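Local atomic coordinates of thioredoxin (H-type,TRX-H) (Edwardsiella tarda, PDB entry 5ZF2), a protein that probably acts as a thioredoxin-like secreted effector that inhibits host ASK1-MAPK signalling and so promotes pathogenesis during infection. Residues 72-86 with 89-103. Residues are numbered along the deposited sequence; the frame is centred on the assembly and turned at random.
Sequences QQSTLILYRNGQEVR and IGETSPSALSDFLTR. With SO4 (sulfate ion), chain B.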
ATOM      1  N   GLN A  72      -4.740  -8.655   8.584  1.00 23.21           N
ATOM      2  CA  GLN A  72      -4.002  -7.913   9.599  1.00 24.99           C
ATOM      3  C   GLN A  72      -3.696  -6.505   9.108  1.00 21.05           C
ATOM      4  O   GLN A  72      -3.473  -6.278   7.915  1.00 20.00           O
ATOM      5  CB  GLN A  72      -2.674  -8.583   9.977  1.00 22.24           C
ATOM      6  CG  GLN A  72      -2.748 -10.104  10.007  1.00 41.04           C
ATOM      7  CD  GLN A  72      -1.519 -10.721  10.612  1.00 43.95           C
ATOM      8  OE1 GLN A  72      -0.833 -10.096  11.419  1.00 52.17           O
ATOM      9  NE2 GLN A  72      -1.229 -11.958  10.229  1.00 45.70           N
ATOM     10  N   GLN A  73      -3.657  -5.575  10.055  1.00 21.54           N
ATOM     11  CA  GLN A  73      -3.102  -4.263   9.784  1.00 22.30           C
ATOM     12  C   GLN A  73      -1.616  -4.419   9.473  1.00 22.93           C
ATOM     13  O   GLN A  73      -1.008  -5.457   9.750  1.00 31.38           O
ATOM     14  CB  GLN A  73      -3.316  -3.349  10.989  1.00 26.32           C
ATOM     15  CG  GLN A  73      -2.728  -3.956  12.273  1.00 45.17           C
ATOM     16  CD  GLN A  73      -3.386  -3.454  13.554  1.00 49.97           C
ATOM     17  OE1 GLN A  73      -2.721  -3.278  14.580  1.00 47.90           O
ATOM     18  NE2 GLN A  73      -4.697  -3.230  13.502  1.00 49.52           N
ATOM     19  N   SER A  74      -1.035  -3.378   8.887  1.00 27.01           N
ATOM     20  CA  SER A  74       0.358  -3.361   8.437  1.00 28.05           C
ATOM     21  C   SER A  74       0.610  -4.290   7.255  1.00 25.06           C
ATOM     22  O   SER A  74       1.763  -4.663   7.000  1.00 24.43           O
ATOM     23  CB  SER A  74       1.341  -3.669   9.582  1.00 19.72           C
ATOM     24  OG  SER A  74       1.365  -5.064   9.916  1.00 21.49           O
ATOM     25  N   THR A  75      -0.436  -4.642   6.500  1.00 11.90           N
ATOM     26  CA  THR A  75      -0.281  -5.404   5.261  1.00 17.09           C
ATOM     27  C   THR A  75      -0.040  -4.430   4.114  1.00 18.17           C
ATOM     28  O   THR A  75      -0.735  -3.407   4.006  1.00 17.58           O
ATOM     29  CB  THR A  75      -1.519  -6.257   4.941  1.00 16.13           C
ATOM     30  OG1 THR A  75      -1.800  -7.154   6.020  1.00 18.42           O
ATOM     31  CG2 THR A  75      -1.287  -7.080   3.673  1.00  9.98           C
ATOM     32  N   LEU A  76       0.956  -4.735   3.276  1.00 10.29           N
ATOM     33  CA  LEU A  76       1.242  -3.981   2.052  1.00  8.90           C
ATOM     34  C   LEU A  76       1.108  -4.936   0.879  1.00 11.51           C
ATOM     35  O   LEU A  76       1.619  -6.070   0.936  1.00 13.44           O
ATOM     36  CB  LEU A  76       2.663  -3.392   2.053  1.00 14.12           C
ATOM     37  CG  LEU A  76       3.068  -2.499   3.224  1.00 12.59           C
ATOM     38  CD1 LEU A  76       4.584  -2.180   3.175  1.00 11.58           C
ATOM     39  CD2 LEU A  76       2.249  -1.235   3.165  1.00 15.46           C
ATOM     40  N   ILE A  77       0.411  -4.502  -0.159  1.00  9.78           N
ATOM     41  CA  ILE A  77       0.223  -5.315  -1.356  1.00 14.35           C
ATOM     42  C   ILE A  77       0.621  -4.492  -2.565  1.00 17.01           C
ATOM     43  O   ILE A  77       0.089  -3.400  -2.777  1.00 12.38           O
ATOM     44  CB  ILE A  77      -1.225  -5.789  -1.527  1.00 10.11           C
ATOM     45  CG1 ILE A  77      -1.734  -6.422  -0.223  1.00 14.19           C
ATOM     46  CG2 ILE A  77      -1.283  -6.758  -2.754  1.00  9.91           C
ATOM     47  CD1 ILE A  77      -3.255  -6.676  -0.227  1.00 15.15           C
ATOM     48  N   LEU A  78       1.516  -5.025  -3.378  1.00  9.75           N
ATOM     49  CA  LEU A  78       2.015  -4.281  -4.529  1.00 13.63           C
ATOM     50  C   LEU A  78       1.385  -4.874  -5.779  1.00 16.04           C
ATOM     51  O   LEU A  78       1.405  -6.090  -5.971  1.00 13.84           O
ATOM     52  CB  LEU A  78       3.544  -4.326  -4.617  1.00 11.22           C
ATOM     53  CG  LEU A  78       4.138  -3.560  -5.813  1.00 14.20           C
ATOM     54  CD1 LEU A  78       3.840  -2.028  -5.722  1.00 12.40           C
ATOM     55  CD2 LEU A  78       5.642  -3.793  -5.949  1.00 17.08           C
ATOM     56  N   TYR A  79       0.808  -4.018  -6.610  1.00 11.62           N
ATOM     57  CA  TYR A  79       0.273  -4.420  -7.902  1.00 10.74           C
ATOM     58  C   TYR A  79       1.081  -3.778  -9.012  1.00 14.78           C
ATOM     59  O   TYR A  79       1.550  -2.645  -8.879  1.00 16.35           O
ATOM     60  CB  TYR A  79      -1.197  -4.003  -8.063  1.00 10.72           C
ATOM     61  CG  TYR A  79      -2.133  -4.665  -7.110  1.00 11.90           C
ATOM     62  CD1 TYR A  79      -2.234  -4.222  -5.809  1.00 13.48           C
ATOM     63  CD2 TYR A  79      -2.928  -5.732  -7.513  1.00 15.38           C
ATOM     64  CE1 TYR A  79      -3.096  -4.811  -4.919  1.00 17.76           C
ATOM     65  CE2 TYR A  79      -3.795  -6.348  -6.618  1.00 18.00           C
ATOM     66  CZ  TYR A  79      -3.866  -5.881  -5.329  1.00 19.00           C
ATOM     67  OH  TYR A  79      -4.722  -6.445  -4.440  1.00 22.01           O
ATOM     68  N   ARG A  80       1.235  -4.510 -10.117  1.00 14.59           N
ATOM     69  CA  ARG A  80       1.767  -3.942 -11.352  1.00 13.62           C
ATOM     70  C   ARG A  80       0.842  -4.361 -12.481  1.00 20.10           C
ATOM     71  O   ARG A  80       0.460  -5.535 -12.571  1.00 16.62           O
ATOM     72  CB  ARG A  80       3.220  -4.381 -11.609  1.00 19.94           C
ATOM     73  CG  ARG A  80       4.205  -3.679 -10.662  1.00 28.58           C
ATOM     74  CD  ARG A  80       5.662  -4.088 -10.846  1.00 29.18           C
ATOM     75  NE  ARG A  80       6.540  -3.325  -9.965  1.00 23.51           N
ATOM     76  CZ  ARG A  80       7.721  -3.768  -9.550  1.00 28.62           C
ATOM     77  NH1 ARG A  80       8.126  -4.950  -9.948  1.00 29.47           N
ATOM     78  NH2 ARG A  80       8.501  -3.049  -8.741  1.00 25.74           N
ATOM     79  N   ASN A  81       0.428  -3.382 -13.283  1.00 19.98           N
ATOM     80  CA  ASN A  81      -0.467  -3.603 -14.411  1.00 21.70           C
ATOM     81  C   ASN A  81      -1.753  -4.293 -13.965  1.00 23.96           C
ATOM     82  O   ASN A  81      -2.322  -5.115 -14.698  1.00 24.80           O
ATOM     83  CB  ASN A  81       0.225  -4.402 -15.524  1.00 23.91           C
ATOM     84  CG  ASN A  81      -0.471  -4.245 -16.861  1.00 36.16           C
ATOM     85  OD1 ASN A  81      -0.993  -3.170 -17.183  1.00 42.24           O
ATOM     86  ND2 ASN A  81      -0.519  -5.330 -17.636  1.00 37.31           N
ATOM     87  N   GLY A  82      -2.204  -3.978 -12.752  1.00 16.97           N
ATOM     88  CA  GLY A  82      -3.480  -4.475 -12.271  1.00 20.17           C
ATOM     89  C   GLY A  82      -3.442  -5.848 -11.644  1.00 24.19           C
ATOM     90  O   GLY A  82      -4.504  -6.392 -11.343  1.00 17.87           O
ATOM     91  N   GLN A  83      -2.255  -6.427 -11.422  1.00 17.81           N
ATOM     92  CA  GLN A  83      -2.149  -7.770 -10.877  1.00 17.98           C
ATOM     93  C   GLN A  83      -1.213  -7.772  -9.682  1.00 13.71           C
ATOM     94  O   GLN A  83      -0.184  -7.097  -9.694  1.00 19.37           O
ATOM     95  CB  GLN A  83      -1.634  -8.759 -11.951  1.00 20.47           C
ATOM     96  CG  GLN A  83      -2.406  -8.699 -13.248  1.00 20.08           C
ATOM     97  CD  GLN A  83      -1.827  -9.629 -14.305  1.00 27.48           C
ATOM     98  OE1 GLN A  83      -1.216 -10.645 -13.980  1.00 28.13           O
ATOM     99  NE2 GLN A  83      -1.995  -9.267 -15.573  1.00 25.24           N
ATOM    100  N   GLU A  84      -1.550  -8.554  -8.664  1.00 16.15           N
ATOM    101  CA  GLU A  84      -0.732  -8.584  -7.456  1.00 12.02           C
ATOM    102  C   GLU A  84       0.621  -9.208  -7.765  1.00 16.70           C
ATOM    103  O   GLU A  84       0.686 -10.284  -8.370  1.00 16.83           O
ATOM    104  CB  GLU A  84      -1.430  -9.381  -6.356  1.00 16.30           C
ATOM    105  CG  GLU A  84      -0.543  -9.580  -5.126  1.00 17.06           C
ATOM    106  CD  GLU A  84      -1.257 -10.232  -3.937  1.00 22.09           C
ATOM    107  OE1 GLU A  84      -2.510 -10.199  -3.853  1.00 18.55           O
ATOM    108  OE2 GLU A  84      -0.551 -10.788  -3.070  1.00 22.65           O
ATOM    109  N   VAL A  85       1.689  -8.524  -7.363  1.00 12.72           N
ATOM    110  CA  VAL A  85       3.055  -9.001  -7.542  1.00 15.46           C
ATOM    111  C   VAL A  85       3.605  -9.603  -6.258  1.00 14.54           C
ATOM    112  O   VAL A  85       4.307 -10.608  -6.297  1.00 20.40           O
ATOM    113  CB  VAL A  85       3.953  -7.846  -8.045  1.00 28.48           C
ATOM    114  CG1 VAL A  85       5.429  -8.217  -7.945  1.00 29.34           C
ATOM    115  CG2 VAL A  85       3.606  -7.505  -9.485  1.00 39.10           C
ATOM    116  N   ARG A  86       3.296  -9.011  -5.103  1.00 12.03           N
ATOM    117  CA  ARG A  86       3.792  -9.510  -3.827  1.00 10.63           C
ATOM    118  C   ARG A  86       3.076  -8.768  -2.717  1.00 17.26           C
ATOM    119  O   ARG A  86       2.507  -7.688  -2.929  1.00 14.63           O
ATOM    120  CB  ARG A  86       5.318  -9.317  -3.677  1.00 13.10           C
ATOM    121  CG  ARG A  86       5.776  -7.900  -4.033  1.00 15.78           C
ATOM    122  CD  ARG A  86       7.299  -7.811  -4.049  1.00 22.25           C
ATOM    123  NE  ARG A  86       7.757  -6.534  -4.571  1.00 24.35           N
ATOM    124  CZ  ARG A  86       8.323  -6.358  -5.765  1.00 18.84           C
ATOM    125  NH1 ARG A  86       8.534  -7.386  -6.582  1.00 23.52           N
ATOM    126  NH2 ARG A  86       8.695  -5.137  -6.129  1.00 17.70           N
ATOM    127  N   ILE A  89       3.597  -8.379   5.416  1.00 11.98           N
ATOM    128  CA  ILE A  89       2.889  -8.031   6.658  1.00 16.74           C
ATOM    129  C   ILE A  89       3.904  -7.674   7.746  1.00 17.63           C
ATOM    130  O   ILE A  89       4.749  -8.501   8.109  1.00 12.51           O
ATOM    131  CB  ILE A  89       1.984  -9.175   7.157  1.00 18.86           C
ATOM    132  CG1 ILE A  89       0.876  -9.527   6.160  1.00 13.76           C
ATOM    133  CG2 ILE A  89       1.398  -8.846   8.549  1.00 18.71           C
ATOM    134  CD1 ILE A  89       0.275 -10.940   6.435  1.00 15.35           C
ATOM    135  N   GLY A  90       3.798  -6.472   8.295  1.00 14.41           N
ATOM    136  CA  GLY A  90       4.549  -6.120   9.481  1.00 18.24           C
ATOM    137  C   GLY A  90       5.985  -5.678   9.260  1.00 15.29           C
ATOM    138  O   GLY A  90       6.691  -5.422  10.243  1.00 17.52           O
ATOM    139  N   GLU A  91       6.428  -5.550   8.017  1.00 13.91           N
ATOM    140  CA  GLU A  91       7.817  -5.206   7.726  1.00 18.12           C
ATOM    141  C   GLU A  91       8.138  -3.773   8.122  1.00 14.76           C
ATOM    142  O   GLU A  91       7.451  -2.839   7.686  1.00 17.17           O
ATOM    143  CB  GLU A  91       8.093  -5.379   6.230  1.00 13.95           C
ATOM    144  CG  GLU A  91       9.503  -4.984   5.823  1.00 16.74           C
ATOM    145  CD  GLU A  91      10.538  -5.873   6.498  1.00 19.91           C
ATOM    146  OE1 GLU A  91      11.289  -5.378   7.381  1.00 20.03           O
ATOM    147  OE2 GLU A  91      10.582  -7.076   6.142  1.00 18.71           O
ATOM    148  N   THR A  92       9.217  -3.579   8.910  1.00 14.45           N
ATOM    149  CA  THR A  92       9.633  -2.221   9.265  1.00 18.20           C
ATOM    150  C   THR A  92      11.099  -1.920   8.965  1.00 19.82           C
ATOM    151  O   THR A  92      11.580  -0.842   9.338  1.00 15.97           O
ATOM    152  CB  THR A  92       9.362  -1.908  10.748  1.00 19.24           C
ATOM    153  OG1 THR A  92      10.100  -2.810  11.575  1.00 17.32           O
ATOM    154  CG2 THR A  92       7.868  -2.016  11.074  1.00 26.63           C
ATOM    155  N   SER A  93      11.828  -2.814   8.301  1.00 17.56           N
ATOM    156  CA  SER A  93      13.196  -2.458   7.899  1.00 15.23           C
ATOM    157  C   SER A  93      13.151  -1.462   6.745  1.00 19.72           C
ATOM    158  O   SER A  93      12.548  -1.757   5.702  1.00 14.52           O
ATOM    159  CB  SER A  93      13.996  -3.699   7.492  1.00 18.03           C
ATOM    160  OG  SER A  93      15.080  -3.328   6.650  1.00 15.66           O
ATOM    161  N   PRO A  94      13.766  -0.277   6.881  1.00 19.87           N
ATOM    162  CA  PRO A  94      13.791   0.671   5.746  1.00 21.35           C
ATOM    163  C   PRO A  94      14.333   0.070   4.451  1.00 18.96           C
ATOM    164  O   PRO A  94      13.743   0.288   3.388  1.00 13.57           O
ATOM    165  CB  PRO A  94      14.684   1.812   6.260  1.00 22.61           C
ATOM    166  CG  PRO A  94      14.518   1.762   7.770  1.00 24.29           C
ATOM    167  CD  PRO A  94      14.398   0.280   8.096  1.00 19.49           C
ATOM    168  N   SER A  95      15.414  -0.714   4.505  1.00 18.18           N
ATOM    169  CA  SER A  95      15.928  -1.312   3.276  1.00 15.54           C
ATOM    170  C   SER A  95      14.982  -2.371   2.713  1.00 16.73           C
ATOM    171  O   SER A  95      14.877  -2.522   1.489  1.00 19.52           O
ATOM    172  CB  SER A  95      17.318  -1.904   3.524  1.00 18.53           C
ATOM    173  OG  SER A  95      17.255  -2.961   4.449  1.00 19.69           O
ATOM    174  N   ALA A  96      14.282  -3.112   3.572  1.00 14.95           N
ATOM    175  CA  ALA A  96      13.351  -4.116   3.069  1.00 13.17           C
ATOM    176  C   ALA A  96      12.144  -3.466   2.407  1.00 17.59           C
ATOM    177  O   ALA A  96      11.672  -3.936   1.365  1.00 11.92           O
ATOM    178  CB  ALA A  96      12.903  -5.054   4.202  1.00 12.84           C
ATOM    179  N   LEU A  97      11.627  -2.384   3.004  1.00 14.01           N
ATOM    180  CA  LEU A  97      10.492  -1.671   2.427  1.00 12.68           C
ATOM    181  C   LEU A  97      10.867  -1.034   1.096  1.00 14.00           C
ATOM    182  O   LEU A  97      10.084  -1.075   0.136  1.00 15.88           O
ATOM    183  CB  LEU A  97       9.994  -0.599   3.403  1.00 14.19           C
ATOM    184  CG  LEU A  97       9.398  -1.142   4.701  1.00 11.13           C
ATOM    185  CD1 LEU A  97       9.045   0.013   5.605  1.00 15.50           C
ATOM    186  CD2 LEU A  97       8.133  -1.925   4.420  1.00 11.23           C
ATOM    187  N   SER A  98      12.045  -0.409   1.029  1.00 13.52           N
ATOM    188  CA  SER A  98      12.561   0.086  -0.246  1.00 14.31           C
ATOM    189  C   SER A  98      12.608  -1.030  -1.288  1.00 13.30           C
ATOM    190  O   SER A  98      12.166  -0.863  -2.429  1.00 15.11           O
ATOM    191  CB  SER A  98      13.950   0.684  -0.042  1.00 17.26           C
ATOM    192  OG  SER A  98      14.515   1.050  -1.272  1.00 22.06           O
ATOM    193  N   ASP A  99      13.146  -2.180  -0.914  1.00 16.73           N
ATOM    194  CA  ASP A  99      13.273  -3.245  -1.905  1.00 20.14           C
ATOM    195  C   ASP A  99      11.909  -3.801  -2.303  1.00 12.94           C
ATOM    196  O   ASP A  99      11.712  -4.178  -3.464  1.00 18.64           O
ATOM    197  CB  ASP A  99      14.176  -4.345  -1.362  1.00 24.07           C
ATOM    198  CG  ASP A  99      14.541  -5.363  -2.422  1.00 30.85           C
ATOM    199  OD1 ASP A  99      15.185  -4.988  -3.425  1.00 36.57           O
ATOM    200  OD2 ASP A  99      14.149  -6.518  -2.257  1.00 30.00           O
ATOM    201  N   PHE A 100      10.957  -3.820  -1.363  1.00 12.00           N
ATOM    202  CA  PHE A 100       9.591  -4.264  -1.645  1.00 17.55           C
ATOM    203  C   PHE A 100       8.958  -3.430  -2.759  1.00 19.98           C
ATOM    204  O   PHE A 100       8.230  -3.956  -3.609  1.00 13.60           O
ATOM    205  CB  PHE A 100       8.741  -4.169  -0.377  1.00 13.51           C
ATOM    206  CG  PHE A 100       7.297  -4.587  -0.571  1.00 11.46           C
ATOM    207  CD1 PHE A 100       6.950  -5.929  -0.593  1.00 16.36           C
ATOM    208  CD2 PHE A 100       6.302  -3.633  -0.731  1.00 12.83           C
ATOM    209  CE1 PHE A 100       5.615  -6.317  -0.791  1.00 17.31           C
ATOM    210  CE2 PHE A 100       4.976  -3.997  -0.910  1.00 12.43           C
ATOM    211  CZ  PHE A 100       4.626  -5.338  -0.928  1.00 10.83           C
ATOM    212  N   LEU A 101       9.231  -2.133  -2.765  1.00 11.59           N
ATOM    213  CA  LEU A 101       8.680  -1.240  -3.779  1.00 12.69           C
ATOM    214  C   LEU A 101       9.434  -1.292  -5.095  1.00 15.65           C
ATOM    215  O   LEU A 101       8.845  -0.987  -6.137  1.00 19.25           O
ATOM    216  CB  LEU A 101       8.701   0.200  -3.269  1.00 15.14           C
ATOM    217  CG  LEU A 101       7.798   0.436  -2.046  1.00 17.57           C
ATOM    218  CD1 LEU A 101       7.936   1.909  -1.623  1.00 18.31           C
ATOM    219  CD2 LEU A 101       6.357   0.088  -2.381  1.00 16.91           C
ATOM    220  N   THR A 102      10.711  -1.666  -5.061  1.00 15.70           N
ATOM    221  CA  THR A 102      11.665  -1.412  -6.134  1.00 23.58           C
ATOM    222  C   THR A 102      11.927  -2.629  -7.008  1.00 31.25           C
ATOM    223  O   THR A 102      12.018  -2.502  -8.238  1.00 26.55           O
ATOM    224  CB  THR A 102      12.986  -0.942  -5.530  1.00 24.22           C
ATOM    225  OG1 THR A 102      12.783   0.326  -4.895  1.00 50.31           O
ATOM    226  CG2 THR A 102      14.032  -0.805  -6.593  1.00 36.84           C
ATOM    227  N   ARG A 103      12.084  -3.800  -6.392  1.00 24.02           N
ATOM    228  CA  ARG A 103      12.428  -4.998  -7.151  1.00 28.95           C
ATOM    229  C   ARG A 103      11.257  -5.458  -8.022  1.00 22.70           C
ATOM    230  O   ARG A 103      11.492  -6.106  -9.045  1.00 41.35           O
ATOM    231  CB  ARG A 103      12.876  -6.132  -6.219  1.00 26.77           C
ATOM    232  CG  ARG A 103      11.752  -6.860  -5.473  1.00 28.67           C
ATOM    233  CD  ARG A 103      12.308  -8.064  -4.684  1.00 18.23           C
ATOM    234  NE  ARG A 103      11.250  -8.668  -3.895  1.00 23.09           N
ATOM    235  CZ  ARG A 103      10.906  -8.269  -2.676  1.00 23.41           C
ATOM    236  NH1 ARG A 103      11.565  -7.278  -2.081  1.00 28.87           N
ATOM    237  NH2 ARG A 103       9.921  -8.879  -2.035  1.00 25.42           N
TER
HETATM  238  S   SO4 B 201      17.970  -1.294   7.557  1.00 28.34           S
HETATM  239  O1  SO4 B 201      17.213  -0.403   6.687  1.00 29.94           O
HETATM  240  O2  SO4 B 201      18.838  -0.520   8.430  1.00 25.38           O
HETATM  241  O3  SO4 B 201      17.044  -2.070   8.413  1.00 27.87           O
HETATM  242  O4  SO4 B 201      18.777  -2.199   6.736  1.00 24.98           O
HETATM  243  O   HOH W   1       4.455  -5.171   5.556  1.00 15.71           O
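Arg86 and Phe100 run past each other in opposite directions: Arg86 CG passes the rim of the phenyl ring, 3.6 Å from Phe100 CE1, and the chain then carries NE over one face. The guanidinium and ring planes are 74° apart, so the two groups are not stacked flat. Beyond the ring, Arg86 meets the helix end side-on: NE and NH2 both donate to Phe100 O, each at 2.8 Å. That oxygen lies close to the guanidinium plane, yet only NE comes in on a carbonyl lone pair, NH2 standing above the carbonyl plane. The two bonds fix the rotation of the group, one face of which Arg103 CG approaches, offset toward the rim, 3.4 Å from Arg86 NH1. Arg103 in turn forms a salt bridge with Asp99, which probably eases the proximity of the two arginines.

Phe100 holds CG anti to its backbone N (chi1 179°), a torsion that carries the ring from helix 94-102 to strand 75-80. There Phe100 CE2 lies 3.8 Å from Leu76 CB, and Phe100 CZ 4.0 Å from Leu78 CB. Farther along, Leu76 CD1 meets Leu97 CD2, the two side chains crossing at about a right angle; Leu21 of strand 20-25 also touches Phe100.

Just before strand 75-80, Gly90 N donates to Ser74 O at 3.0 Å and an N-H...O angle of 171°, and water 1 links Ser74 O to Glu91 N. Next to it, Thr75 and Ile89 form an antiparallel non-hydrogen-bonded pair, their side chains side by side and pointing the same way. These backbone pairings tie the hairpin strands together, while Phe100, Leu97 and Arg86 pack helix 94-102 on them, making the closing beta-beta-alpha unit of the thioredoxin fold.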